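Local structure of death on curing protein (Enterobacteria phage P1, 3DD7) at residues M1-I10 and A32-V43; N16-S27 and Y66-R74. The protein is a Fic/Doc-family toxin that halts bacterial translation, probably by phosphorylating elongation factor EF-Tu, and is inhibited by its antitoxin partner Phd. The protein carries 2 engineered substitutions. All coordinates share one frame; numbering follows the deposited sequence.

Contact 1. Residues M1-I10 and A32-V43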
# COMPACT_ATOMS: atom_id res chain seq x y z
N MET A 1 17.14 2.01 -1.17
CA MET A 1 15.88 2.66 -0.68
C MET A 1 15.27 1.84 0.44
O MET A 1 15.58 0.66 0.59
CB MET A 1 14.87 2.88 -1.83
CG MET A 1 14.48 1.63 -2.58
SD MET A 1 13.19 1.87 -3.84
CE MET A 1 14.00 2.97 -5.01
N ARG A 2 14.41 2.47 1.23
CA ARG A 2 13.82 1.82 2.38
C ARG A 2 12.53 1.09 2.01
O ARG A 2 11.56 1.70 1.56
CB ARG A 2 13.57 2.83 3.50
CG ARG A 2 14.86 3.32 4.16
CD ARG A 2 14.83 4.81 4.39
N HIS A 3 12.54 -0.23 2.20
CA HIS A 3 11.42 -1.06 1.82
C HIS A 3 10.53 -1.44 2.99
O HIS A 3 10.85 -1.14 4.15
CB HIS A 3 11.93 -2.31 1.11
CG HIS A 3 12.39 -2.05 -0.29
ND1 HIS A 3 11.52 -1.99 -1.35
CD2 HIS A 3 13.62 -1.81 -0.79
CE1 HIS A 3 12.20 -1.74 -2.46
NE2 HIS A 3 13.48 -1.64 -2.15
N ILE A 4 9.39 -2.06 2.68
CA ILE A 4 8.44 -2.51 3.69
C ILE A 4 8.54 -4.02 3.75
O ILE A 4 8.38 -4.69 2.73
CB ILE A 4 6.98 -2.14 3.31
CG1 ILE A 4 6.84 -0.63 3.17
CG2 ILE A 4 5.99 -2.72 4.35
CD1 ILE A 4 5.49 -0.19 2.71
N SER A 5 8.81 -4.54 4.94
CA SER A 5 8.93 -5.96 5.14
C SER A 5 7.54 -6.63 5.20
O SER A 5 6.54 -5.96 5.48
CB SER A 5 9.71 -6.25 6.42
OG SER A 5 8.90 -6.02 7.56
N PRO A 6 7.49 -7.95 4.99
CA PRO A 6 6.22 -8.66 5.09
C PRO A 6 5.59 -8.52 6.46
O PRO A 6 4.38 -8.38 6.57
CB PRO A 6 6.61 -10.13 4.85
CG PRO A 6 7.87 -10.07 4.10
CD PRO A 6 8.59 -8.86 4.63
N GLU A 7 6.41 -8.58 7.51
CA GLU A 7 5.89 -8.54 8.87
C GLU A 7 5.40 -7.11 9.17
O GLU A 7 4.39 -6.91 9.85
CB GLU A 7 6.94 -9.02 9.87
CG GLU A 7 8.24 -8.26 9.80
N GLU A 8 6.08 -6.12 8.60
CA GLU A 8 5.61 -4.75 8.73
C GLU A 8 4.29 -4.56 8.01
O GLU A 8 3.41 -3.86 8.49
CB GLU A 8 6.64 -3.77 8.20
CG GLU A 8 6.30 -2.33 8.50
CD GLU A 8 7.52 -1.43 8.43
OE1 GLU A 8 8.31 -1.55 7.47
OE2 GLU A 8 7.69 -0.61 9.36
N LEU A 9 4.15 -5.18 6.84
CA LEU A 9 2.90 -5.08 6.09
C LEU A 9 1.76 -5.66 6.92
O LEU A 9 0.69 -5.07 7.05
CB LEU A 9 2.99 -5.85 4.78
CG LEU A 9 1.77 -5.67 3.88
CD1 LEU A 9 1.91 -4.33 3.14
CD2 LEU A 9 1.62 -6.83 2.92
N ILE A 10 2.02 -6.84 7.48
CA ILE A 10 1.05 -7.48 8.35
C ILE A 10 0.68 -6.60 9.58
O ILE A 10 -0.50 -6.44 9.90
CB ILE A 10 1.56 -8.88 8.78
CG1 ILE A 10 1.84 -9.74 7.53
CG2 ILE A 10 0.57 -9.56 9.73
CD1 ILE A 10 2.52 -11.09 7.83
N ALA A 32 2.02 -13.13 2.29
CA ALA A 32 2.63 -11.81 2.52
C ALA A 32 4.10 -11.82 2.09
O ALA A 32 4.55 -10.99 1.31
CB ALA A 32 2.50 -11.40 3.97
N GLU A 33 4.83 -12.81 2.61
CA GLU A 33 6.22 -13.00 2.28
C GLU A 33 6.44 -13.22 0.78
O GLU A 33 7.38 -12.68 0.20
CB GLU A 33 6.76 -14.19 3.05
CG GLU A 33 8.22 -14.45 2.84
CD GLU A 33 8.77 -15.41 3.86
OE1 GLU A 33 8.20 -16.51 4.00
OE2 GLU A 33 9.77 -15.05 4.52
N ALA A 34 5.59 -14.04 0.17
CA ALA A 34 5.70 -14.34 -1.26
C ALA A 34 5.54 -13.06 -2.07
O ALA A 34 6.37 -12.73 -2.92
CB ALA A 34 4.65 -15.38 -1.68
N ILE A 35 4.47 -12.32 -1.79
CA ILE A 35 4.16 -11.14 -2.59
C ILE A 35 5.17 -10.02 -2.40
O ILE A 35 5.68 -9.48 -3.39
CB ILE A 35 2.71 -10.66 -2.34
CG1 ILE A 35 1.76 -11.69 -2.95
CG2 ILE A 35 2.51 -9.25 -2.92
CD1 ILE A 35 0.29 -11.45 -2.67
N ILE A 36 5.46 -9.69 -1.15
CA ILE A 36 6.38 -8.59 -0.87
C ILE A 36 7.82 -8.94 -1.27
O ILE A 36 8.54 -8.07 -1.78
CB ILE A 36 6.27 -8.09 0.59
CG1 ILE A 36 4.80 -7.78 0.93
CG2 ILE A 36 7.16 -6.87 0.84
CD1 ILE A 36 4.07 -6.89 -0.08
N GLY A 37 8.22 -10.19 -1.07
CA GLY A 37 9.51 -10.68 -1.57
C GLY A 37 9.60 -10.49 -3.08
O GLY A 37 10.62 -10.01 -3.59
N ARG A 38 8.53 -10.85 -3.79
CA ARG A 38 8.44 -10.64 -5.24
C ARG A 38 8.63 -9.16 -5.64
O ARG A 38 9.33 -8.85 -6.61
CB ARG A 38 7.09 -11.15 -5.78
CG ARG A 38 7.02 -12.67 -5.98
N VAL A 39 8.02 -8.25 -4.87
CA VAL A 39 8.10 -6.82 -5.15
C VAL A 39 9.55 -6.36 -5.05
O VAL A 39 10.07 -5.66 -5.92
CB VAL A 39 7.20 -5.98 -4.18
CG1 VAL A 39 7.50 -4.45 -4.28
CG2 VAL A 39 5.74 -6.25 -4.47
N GLN A 40 10.20 -6.76 -3.97
CA GLN A 40 11.54 -6.29 -3.70
C GLN A 40 12.52 -6.88 -4.69
O GLN A 40 13.42 -6.18 -5.17
CB GLN A 40 11.91 -6.62 -2.27
CG GLN A 40 11.11 -5.78 -1.28
CD GLN A 40 11.21 -6.26 0.14
OE1 GLN A 40 11.92 -7.20 0.43
NE2 GLN A 40 10.50 -5.59 1.04
N ALA A 41 12.36 -8.17 -4.99
CA ALA A 41 13.19 -8.84 -6.00
C ALA A 41 13.07 -8.14 -7.36
O ALA A 41 14.06 -7.91 -8.04
CB ALA A 41 12.80 -10.32 -6.12
N ARG A 42 11.84 -7.83 -7.76
CA ARG A 42 11.59 -7.17 -9.03
C ARG A 42 12.22 -5.78 -9.07
O ARG A 42 12.84 -5.40 -10.07
CB ARG A 42 10.08 -7.09 -9.27
CG ARG A 42 9.66 -6.30 -10.48
CD ARG A 42 8.13 -6.25 -10.58
N VAL A 43 12.08 -5.04 -7.98
CA VAL A 43 12.69 -3.71 -7.88
C VAL A 43 14.21 -3.76 -8.09
O VAL A 43 14.77 -2.95 -8.85
CB VAL A 43 12.32 -3.01 -6.54
CG1 VAL A 43 13.25 -1.79 -6.28
CG2 VAL A 43 10.86 -2.60 -6.56
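H3 and Q40 meet beside the hydroxyl of Y58, from helix 51-65. Y58 OH is held by hydrogen bonds with H3 ND1 and the backbone N of I4, and by a weak one with Q40 NE2. H3 and Q40 run past one another antiparallel, imidazole and amide planes 57° apart. Q40 CG makes an off-centre CH-pi contact, 4.2 Å from the centroid of the H3 ring. Because the Q40 chain runs extended beyond CG, its amide reaches the backbone of segment 1-10: NE2 comes to 2.9 Å from I4 O, but at an angle too poor for a hydrogen bond. V43 CG1 meets the edge of the imidazole, 4.0 Å from H3 CE1. Nearer the start of helix 31-45, P6 CG rests on E33 CA at 3.8 Å. In one of its two conformers I36 sets CG1 3.9 Å from L9 CD2. P6 opens helix 6-20 after the N-cap S5, whose OG accepts from E8 N (3.0 Å, 154°). Residues 1-5 run along helix 31-45 in the opposite sense, M1 by V43, and near its start the short helical segments cross at 120°, axes 9.3 Å apart, in the all-alpha Fic/Doc fold.

Contact 2. Residues N16-S27 and Y66-R74. Engineered in segment 66-74: Y66 (natural residue His).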
# COMPACT_ATOMS: atom_id res chain seq x y z
N ASN A 16 -4.58 -1.27 11.27
CA ASN A 16 -5.65 -0.66 10.50
C ASN A 16 -7.00 -1.32 10.82
O ASN A 16 -8.03 -0.63 11.00
CB ASN A 16 -5.34 -0.78 9.01
CG ASN A 16 -6.24 0.07 8.19
OD1 ASN A 16 -7.36 -0.29 7.92
ND2 ASN A 16 -5.75 1.23 7.82
N ILE A 17 -6.98 -2.64 10.94
CA ILE A 17 -8.19 -3.39 11.28
C ILE A 17 -8.70 -2.93 12.65
O ILE A 17 -9.90 -2.71 12.84
CB ILE A 17 -7.95 -4.93 11.26
CG1 ILE A 17 -7.84 -5.44 9.81
CG2 ILE A 17 -9.01 -5.72 12.09
CD1 ILE A 17 -9.12 -5.40 9.01
N SER A 18 -7.76 -2.81 13.59
CA SER A 18 -8.07 -2.40 14.96
C SER A 18 -8.70 -1.01 15.01
O SER A 18 -9.67 -0.78 15.72
CB SER A 18 -6.79 -2.43 15.81
OG SER A 18 -7.08 -2.21 17.19
N ARG A 19 -8.15 -0.09 14.23
CA ARG A 19 -8.57 1.29 14.30
C ARG A 19 -9.87 1.54 13.53
O ARG A 19 -10.76 2.23 14.03
CB ARG A 19 -7.43 2.21 13.82
CG ARG A 19 -7.84 3.66 13.67
CD ARG A 19 -6.65 4.54 13.76
NE ARG A 19 -6.98 5.91 13.37
CZ ARG A 19 -6.11 6.90 13.40
NH1 ARG A 19 -4.89 6.68 13.88
NH2 ARG A 19 -6.47 8.12 12.99
N TYR A 20 -9.97 0.94 12.35
CA TYR A 20 -11.07 1.24 11.42
C TYR A 20 -12.11 0.12 11.26
O TYR A 20 -13.20 0.35 10.72
CB TYR A 20 -10.50 1.60 10.05
CG TYR A 20 -9.68 2.87 10.08
CD1 TYR A 20 -10.28 4.13 10.17
CD2 TYR A 20 -8.29 2.82 10.01
CE1 TYR A 20 -9.50 5.31 10.18
CE2 TYR A 20 -7.52 3.97 10.05
CZ TYR A 20 -8.12 5.20 10.12
OH TYR A 20 -7.31 6.30 10.14
N GLY A 21 -11.75 -1.07 11.71
CA GLY A 21 -12.66 -2.21 11.63
C GLY A 21 -12.39 -3.13 10.45
O GLY A 21 -11.66 -2.78 9.52
N GLY A 22 -13.01 -4.30 10.50
CA GLY A 22 -12.88 -5.30 9.43
C GLY A 22 -12.57 -6.68 9.99
O GLY A 22 -12.24 -6.84 11.17
N LEU A 23 -12.66 -7.69 9.13
CA LEU A 23 -12.34 -9.06 9.53
C LEU A 23 -10.84 -9.26 9.73
O LEU A 23 -10.04 -8.80 8.91
CB LEU A 23 -12.84 -10.06 8.49
CG LEU A 23 -14.33 -10.04 8.13
CD1 LEU A 23 -14.53 -11.05 7.02
CD2 LEU A 23 -15.22 -10.33 9.34
N PRO A 24 -10.46 -9.93 10.83
CA PRO A 24 -9.03 -10.12 11.10
C PRO A 24 -8.43 -11.24 10.25
O PRO A 24 -9.16 -12.08 9.70
CB PRO A 24 -9.02 -10.53 12.58
CG PRO A 24 -10.33 -11.28 12.76
CD PRO A 24 -11.31 -10.49 11.90
N GLY A 25 -7.10 -11.24 10.16
CA GLY A 25 -6.37 -12.44 9.79
C GLY A 25 -5.91 -12.52 8.35
O GLY A 25 -6.39 -11.78 7.48
N MET A 26 -5.02 -13.47 8.09
CA MET A 26 -4.47 -13.67 6.75
C MET A 26 -5.18 -14.79 6.00
O MET A 26 -5.58 -15.80 6.60
CB MET A 26 -2.95 -13.89 6.82
CG MET A 26 -2.19 -12.63 7.26
SD MET A 26 -0.40 -12.78 7.42
CE MET A 26 -0.25 -14.07 8.66
N SER A 27 -5.35 -14.61 4.69
CA SER A 27 -6.02 -15.59 3.82
C SER A 27 -5.26 -16.90 3.77
O SER A 27 -5.86 -17.97 3.70
CB SER A 27 -6.12 -15.07 2.38
OG SER A 27 -6.97 -13.94 2.30
N TYR A 66 -4.66 -10.37 -2.18
CA TYR A 66 -5.55 -11.07 -1.24
C TYR A 66 -4.76 -11.78 -0.15
O TYR A 66 -4.97 -12.96 0.15
CB TYR A 66 -6.51 -12.03 -1.97
CG TYR A 66 -7.42 -11.32 -2.94
CD1 TYR A 66 -7.01 -11.10 -4.26
CD2 TYR A 66 -8.67 -10.85 -2.54
CE1 TYR A 66 -7.83 -10.43 -5.16
CE2 TYR A 66 -9.51 -10.17 -3.45
CZ TYR A 66 -9.08 -9.97 -4.76
OH TYR A 66 -9.88 -9.31 -5.67
N ILE A 67 -3.81 -11.04 0.42
CA ILE A 67 -3.02 -11.54 1.54
C ILE A 67 -3.91 -11.69 2.79
O ILE A 67 -3.70 -12.60 3.61
CB ILE A 67 -1.87 -10.56 1.83
CG1 ILE A 67 -0.93 -10.49 0.62
CG2 ILE A 67 -1.12 -10.92 3.11
CD1 ILE A 67 -0.03 -9.28 0.65
N PHE A 68 -4.91 -10.81 2.89
CA PHE A 68 -5.75 -10.71 4.10
C PHE A 68 -7.21 -11.03 3.81
O PHE A 68 -7.68 -10.95 2.68
CB PHE A 68 -5.62 -9.30 4.69
CG PHE A 68 -4.21 -8.88 4.96
CD1 PHE A 68 -3.56 -9.32 6.11
CD2 PHE A 68 -3.51 -8.05 4.07
CE1 PHE A 68 -2.25 -8.95 6.40
CE2 PHE A 68 -2.19 -7.68 4.34
CZ PHE A 68 -1.55 -8.14 5.47
N ASN A 69 -7.93 -11.40 4.87
CA ASN A 69 -9.36 -11.62 4.77
C ASN A 69 -10.10 -10.32 4.50
O ASN A 69 -11.18 -10.32 3.91
CB ASN A 69 -9.88 -12.20 6.08
CG ASN A 69 -9.36 -13.61 6.34
OD1 ASN A 69 -8.95 -13.93 7.47
ND2 ASN A 69 -9.39 -14.46 5.34
N ASP A 70 -9.51 -9.22 4.94
CA ASP A 70 -10.15 -7.91 4.82
C ASP A 70 -9.09 -6.82 4.86
O ASP A 70 -7.95 -7.07 5.26
CB ASP A 70 -11.17 -7.73 5.95
CG ASP A 70 -12.24 -6.69 5.65
OD1 ASP A 70 -12.20 -6.09 4.56
OD2 ASP A 70 -13.12 -6.48 6.52
N ALA A 71 -9.49 -5.63 4.43
CA ALA A 71 -8.67 -4.43 4.44
C ALA A 71 -7.42 -4.57 3.56
O ALA A 71 -6.37 -3.98 3.85
CB ALA A 71 -8.30 -4.03 5.88
N ASN A 72 -7.52 -5.36 2.49
CA ASN A 72 -6.44 -5.42 1.52
C ASN A 72 -6.22 -4.09 0.82
O ASN A 72 -5.07 -3.67 0.62
CB ASN A 72 -6.70 -6.52 0.49
CG ASN A 72 -6.66 -7.89 1.09
OD1 ASN A 72 -5.61 -8.35 1.49
ND2 ASN A 72 -7.81 -8.56 1.12
N LYS A 73 -7.31 -3.44 0.43
CA LYS A 73 -7.16 -2.15 -0.26
C LYS A 73 -6.59 -1.09 0.69
O LYS A 73 -5.67 -0.35 0.31
CB LYS A 73 -8.47 -1.68 -0.89
CG LYS A 73 -8.95 -2.58 -2.05
CD LYS A 73 -10.28 -2.11 -2.60
CE LYS A 73 -11.45 -2.26 -1.61
NZ LYS A 73 -11.92 -3.67 -1.60
N ARG A 74 -7.11 -1.03 1.91
CA ARG A 74 -6.56 -0.09 2.90
C ARG A 74 -5.08 -0.34 3.12
O ARG A 74 -4.28 0.61 3.14
CB ARG A 74 -7.33 -0.15 4.22
CG ARG A 74 -8.59 0.70 4.19
CD ARG A 74 -9.34 0.50 5.53
NE ARG A 74 -10.18 -0.70 5.52
CZ ARG A 74 -10.54 -1.39 6.61
NH1 ARG A 74 -10.03 -1.09 7.80
NH2 ARG A 74 -11.38 -2.41 6.49
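R74 turns its guanidinium end-on to the backbone carbonyl of G21, just past the end of helix 6-20. NH1 and NH2 both donate to G21 O, at 2.9 and 3.1 Å, and this oxygen lies in the guanidinium plane. NH1 also donates to N16 OD1 (2.8 Å), which is tilted out of that plane; the amide and guanidinium planes stand 48° apart. A71 CB sits over the centre of one guanidinium face and is touched by I17 CD1 at 3.5 Å. Residues 66-74 correspond to the HxFx(D/E)xNxR signature of Fic proteins, though Y66 is an engineered replacement of the natural His. From the first turn of helix 72-86 the N72 amide takes a bond from F68 N and gives one to F68 O. D70 takes L23 N on the anti lone pair of OD2 (2.9 Å), the two side chains roughly perpendicular. In one of its two conformers M26 packs CG against F68 CD1 and CE1, while G25 O meets the ring edge in plane and H13 stacks on the ring. Flanking a single beta bridge between M26 and F68, N69 N donates to G25 O almost straight (3.1 Å, 175°) and S27 N to I67 O.

Overall arrangement
The two contacts lie about 17 Å apart between centres and share helix 6-20: contact 1 uses its beginning and contact 2 its end and the loop beyond. Their segments alternate along the chain, 1-10, 16-27, 32-43 and 66-74, so the connections cross. I67, packing on L9, A32 and I35, joins the two together with M26 on I10, and couples the signature loop to helices 6-20 and 31-45. The bound Phd peptide packs an aromatic side chain on E8, and its acidic side chains form salt bridges with R19 and a hydrogen bond with Y20 OH. The end of helix 6-20 that binds the peptide is also the one whose N16, with G21 just beyond, grips R74, consistent with inhibition through fold complementation.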